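Local coordinates for beta-agarase D (Zobellia galactanivorans, PDB 4ASM), which hydrolyses the beta-1,4-linkages of agarose in a random, endo-acting manner with retention of anomeric configuration, here represented by its GH16 catalytic domain, at residues M142-A147 with Y347-L352; M164-G169 with T214-K219. All coordinates share one frame; numbering follows the deposited sequence.

Contact 1: residues M142-A147 with Y347-L352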
# COMPACT_ATOMS: atom_id res chain seq x y z
N MET A 142 9.11 8.52 -2.35
CA MET A 142 9.85 9.50 -1.56
C MET A 142 11.22 8.99 -1.17
O MET A 142 11.35 7.87 -0.66
CB MET A 142 9.12 9.88 -0.30
CG MET A 142 7.85 10.60 -0.51
SD MET A 142 7.26 11.28 1.07
CE MET A 142 7.03 9.72 1.93
N ASN A 143 12.22 9.85 -1.34
CA ASN A 143 13.56 9.59 -0.84
C ASN A 143 13.63 9.89 0.67
O ASN A 143 14.32 10.81 1.12
CB ASN A 143 14.60 10.42 -1.61
CG ASN A 143 16.00 9.98 -1.28
OD1 ASN A 143 16.23 8.83 -0.92
ND2 ASN A 143 16.94 10.91 -1.38
N SER A 144 12.87 9.10 1.42
CA SER A 144 12.60 9.32 2.84
C SER A 144 12.43 7.97 3.50
O SER A 144 12.04 7.01 2.85
CB SER A 144 11.29 10.08 3.01
OG SER A 144 11.01 10.36 4.37
N THR A 145 12.71 7.91 4.80
CA THR A 145 12.46 6.69 5.56
C THR A 145 10.97 6.51 5.88
O THR A 145 10.58 5.46 6.39
CB THR A 145 13.26 6.67 6.86
OG1 THR A 145 12.83 7.78 7.66
CG2 THR A 145 14.75 6.84 6.56
N LEU A 146 10.16 7.53 5.62
CA LEU A 146 8.69 7.43 5.71
C LEU A 146 8.12 6.50 4.67
O LEU A 146 8.76 6.22 3.65
CB LEU A 146 8.05 8.81 5.50
CG LEU A 146 8.39 9.85 6.55
CD1 LEU A 146 7.94 11.21 6.07
CD2 LEU A 146 7.78 9.52 7.91
N ALA A 147 6.89 6.04 4.92
CA ALA A 147 6.19 5.15 3.99
C ALA A 147 5.51 5.95 2.88
O ALA A 147 4.74 6.89 3.17
CB ALA A 147 5.15 4.33 4.75
N TYR A 347 12.14 18.25 -1.29
CA TYR A 347 12.03 17.34 -2.43
C TYR A 347 12.03 15.88 -1.95
O TYR A 347 11.30 15.03 -2.48
CB TYR A 347 13.26 17.55 -3.31
CG TYR A 347 13.07 17.83 -4.77
CD1 TYR A 347 12.46 19.02 -5.21
CD2 TYR A 347 13.58 16.96 -5.74
CE1 TYR A 347 12.32 19.31 -6.57
CE2 TYR A 347 13.44 17.24 -7.11
CZ TYR A 347 12.82 18.41 -7.51
OH TYR A 347 12.68 18.69 -8.86
N ASP A 348 12.84 15.59 -0.93
CA ASP A 348 12.99 14.23 -0.44
C ASP A 348 11.79 13.76 0.35
O ASP A 348 11.65 12.54 0.57
CB ASP A 348 14.23 14.10 0.46
CG ASP A 348 15.53 14.11 -0.32
OD1 ASP A 348 15.51 13.79 -1.52
OD2 ASP A 348 16.57 14.41 0.30
N ASN A 349 10.94 14.71 0.74
CA ASN A 349 9.81 14.46 1.61
C ASN A 349 8.46 14.70 0.98
O ASN A 349 7.48 14.93 1.69
CB ASN A 349 9.96 15.30 2.87
CG ASN A 349 11.16 14.88 3.67
OD1 ASN A 349 11.15 13.79 4.24
ND2 ASN A 349 12.21 15.69 3.66
N ASN A 350 8.42 14.60 -0.34
CA ASN A 350 7.22 14.91 -1.12
C ASN A 350 6.98 13.81 -2.14
O ASN A 350 7.71 13.66 -3.11
CB ASN A 350 7.39 16.26 -1.82
CG ASN A 350 6.14 16.72 -2.52
OD1 ASN A 350 5.03 16.28 -2.22
ND2 ASN A 350 6.31 17.63 -3.47
N LEU A 351 5.92 13.04 -1.90
CA LEU A 351 5.53 11.96 -2.79
C LEU A 351 4.87 12.55 -4.03
O LEU A 351 3.96 13.34 -3.90
CB LEU A 351 4.55 11.04 -2.04
CG LEU A 351 4.04 9.83 -2.81
CD1 LEU A 351 5.12 8.79 -3.02
CD2 LEU A 351 2.87 9.21 -2.06
N LEU A 352 5.32 12.14 -5.23
CA LEU A 352 4.75 12.66 -6.49
C LEU A 352 4.09 11.54 -7.26
O LEU A 352 4.76 10.57 -7.64
CB LEU A 352 5.85 13.27 -7.37
CG LEU A 352 6.60 14.48 -6.80
CD1 LEU A 352 7.62 14.96 -7.81
CD2 LEU A 352 5.66 15.62 -6.41
O HOH W 1 11.61 12.18 -3.11
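Asn-143 and Asp-348 run alongside each other in the same direction, yet their amide and carboxylate planes stand 88° apart. With CG of Asn-143 opposite its backbone N (chi1 -170°), the amide is set beside the carboxylate, and ND2 of Asn-143 reaches OD1 of Asp-348 at 3.2 Å, a weak hydrogen bond with an N-H...O angle of 153°. A water bridges the two backbones, accepting from Asn-143 N and donating to Tyr-347 O. Beside the polar pair, Met-142 lies against the backbone: its CG is 3.4 Å from Leu-351 N and its SD 3.6 Å from Asn-349 C. CG also meets Leu-351 CB at 3.7 Å. Ser-144 OG gives a weak 3.4 Å bond to Asn-349 OD1 and accepts from Leu-146 N at 3.2 Å, which makes an ST turn. Replacing Asp-348 with an alanine would probably leave the amide of Asn-143 without this acceptor and freer to rotate. Around the contact, Met-142 and Leu-351 both pack on Val-325 of strand 320-326, while backbone bonds from Asn-349 and Leu-351 to Ala-95 and Ile-93 tie the start of strand 350-362 to strand 90-96.

Contact 2: residues M164-G169 with T214-K219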
# COMPACT_ATOMS: atom_id res chain seq x y z
N MET A 164 1.21 -0.17 -3.10
CA MET A 164 2.59 0.07 -2.70
C MET A 164 2.66 0.46 -1.23
O MET A 164 1.90 1.31 -0.76
CB MET A 164 3.18 1.19 -3.54
CG MET A 164 4.62 1.58 -3.11
SD MET A 164 5.35 2.89 -4.11
CE MET A 164 4.28 4.27 -3.70
N GLU A 165 3.60 -0.17 -0.50
CA GLU A 165 4.04 0.31 0.82
C GLU A 165 5.55 0.24 0.74
O GLU A 165 6.13 -0.86 0.67
CB GLU A 165 3.52 -0.60 1.93
CG GLU A 165 4.02 -0.23 3.31
CD GLU A 165 3.32 -1.04 4.38
OE1 GLU A 165 3.40 -2.28 4.30
OE2 GLU A 165 2.69 -0.44 5.29
N CYS A 166 6.20 1.41 0.68
CA CYS A 166 7.64 1.46 0.44
C CYS A 166 8.28 2.53 1.30
O CYS A 166 7.83 3.66 1.30
CB CYS A 166 7.88 1.74 -1.05
SG CYS A 166 9.65 1.75 -1.49
N TYR A 167 9.31 2.15 2.05
CA TYR A 167 10.11 3.08 2.84
C TYR A 167 11.41 3.28 2.09
O TYR A 167 12.44 2.68 2.42
CB TYR A 167 10.36 2.52 4.25
CG TYR A 167 9.14 1.83 4.82
CD1 TYR A 167 8.81 0.54 4.44
CD2 TYR A 167 8.35 2.45 5.78
CE1 TYR A 167 7.69 -0.11 4.93
CE2 TYR A 167 7.20 1.80 6.29
CZ TYR A 167 6.91 0.52 5.86
OH TYR A 167 5.79 -0.17 6.33
N GLY A 168 11.33 4.11 1.05
CA GLY A 168 12.30 4.06 -0.04
C GLY A 168 13.66 4.68 0.18
O GLY A 168 14.60 4.38 -0.57
N GLY A 169 13.77 5.55 1.17
CA GLY A 169 15.04 6.23 1.40
C GLY A 169 15.85 5.53 2.47
O GLY A 169 15.31 5.13 3.51
N THR A 214 19.42 -0.43 -5.20
CA THR A 214 19.80 -0.28 -3.80
C THR A 214 18.74 0.45 -3.03
O THR A 214 18.66 0.29 -1.81
CB THR A 214 20.95 0.71 -3.55
OG1 THR A 214 21.50 1.21 -4.75
CG2 THR A 214 21.95 0.19 -2.52
N GLN A 215 18.03 1.35 -3.70
CA GLN A 215 16.96 2.11 -3.04
C GLN A 215 15.89 2.46 -4.05
O GLN A 215 16.18 2.76 -5.20
CB GLN A 215 17.48 3.38 -2.36
CG GLN A 215 17.97 4.49 -3.31
CD GLN A 215 18.31 5.76 -2.56
OE1 GLN A 215 17.55 6.74 -2.59
NE2 GLN A 215 19.43 5.75 -1.87
N TRP A 216 14.64 2.45 -3.57
CA TRP A 216 13.52 2.89 -4.40
C TRP A 216 13.26 4.38 -4.25
O TRP A 216 12.66 4.97 -5.15
CB TRP A 216 12.27 2.06 -4.11
CG TRP A 216 12.46 0.64 -4.52
CD1 TRP A 216 12.73 -0.43 -3.70
CD2 TRP A 216 12.41 0.13 -5.85
NE1 TRP A 216 12.86 -1.57 -4.45
CE2 TRP A 216 12.65 -1.26 -5.77
CE3 TRP A 216 12.16 0.71 -7.12
CZ2 TRP A 216 12.68 -2.09 -6.91
CZ3 TRP A 216 12.17 -0.11 -8.25
CH2 TRP A 216 12.44 -1.50 -8.13
N GLY A 217 13.68 4.95 -3.13
CA GLY A 217 13.47 6.37 -2.87
C GLY A 217 14.07 7.22 -3.98
O GLY A 217 15.24 7.05 -4.35
N GLY A 218 13.29 8.15 -4.50
CA GLY A 218 13.74 9.00 -5.61
C GLY A 218 13.55 8.42 -7.00
O GLY A 218 13.73 9.14 -8.00
N LYS A 219 13.19 7.14 -7.09
CA LYS A 219 12.92 6.51 -8.39
C LYS A 219 11.45 6.68 -8.74
O LYS A 219 10.58 6.61 -7.86
CB LYS A 219 13.25 5.01 -8.36
CG LYS A 219 14.73 4.70 -8.24
CD LYS A 219 14.99 3.20 -8.33
CE LYS A 219 16.23 2.90 -9.14
NZ LYS A 219 15.92 2.86 -10.60
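With SG anti to the backbone N (chi1 -177°), Cys-166 presents its sulfur to Trp-216, whose CG lies anti to its own carbonyl carbon and carries the indole away from the segment 164-169. The touching atoms are therefore SG and Trp-216 CB, 3.7 Å apart. The sulfur-aromatic contact is oblique: SG lies 5.0 Å from the centroid of the five-membered ring, 55° off its normal. Next to it the backbones meet at Gly-168 and Gly-217, whose CA atoms are 3.8 Å apart. Gly-217 N donates to Gly-168 O at 2.8 Å, approaching from above the carbonyl plane with an N-H...O angle of 141°. A beta-carbon on either residue would clash with the other segment, that of Gly-168 against Gly-217 N and that of Gly-217 against Gly-168 O, so glycine at both places lets the chains come this close. Gln-215 CB adds a 3.5 Å contact to the same Gly-168 O. A type II beta turn from Trp-216 to Lys-219 follows, with Gly-218 in the position that favours glycine. The glycines thus join loop 214-219 to the loop after strand 159-166, which bears the ExDxxE signature of the GH16 jelly-roll beta-sandwich, with Glu-160 the probable nucleophile and Glu-165 the probable acid/base.

How the contacts relate
Both contacts are largely buried, and their centres lie 8 Å apart on the same side of the chain's centre. They meet directly: Ser-144 O and Gly-169 N, 2.8 Å apart, probably form a hydrogen bond, and Ala-147 CB packs on Tyr-167 CE2 at 3.6 Å. Contact 2 is nested within the chain loop closed by contact 1. The shared element is the antiparallel pair 147-153 and 159-166: 142-147 leads into the first, and 164-169 runs from the second into the following loop. Contact 1 mixes thioether packing with weak side-chain bonds, a bridging water and two partly exposed polar residues, Asn-143 and Asp-348; contact 2 has a glycine-glycine backbone bond and a cysteine sulfur resting on the beta-carbon of Trp-216, oblique to its ring.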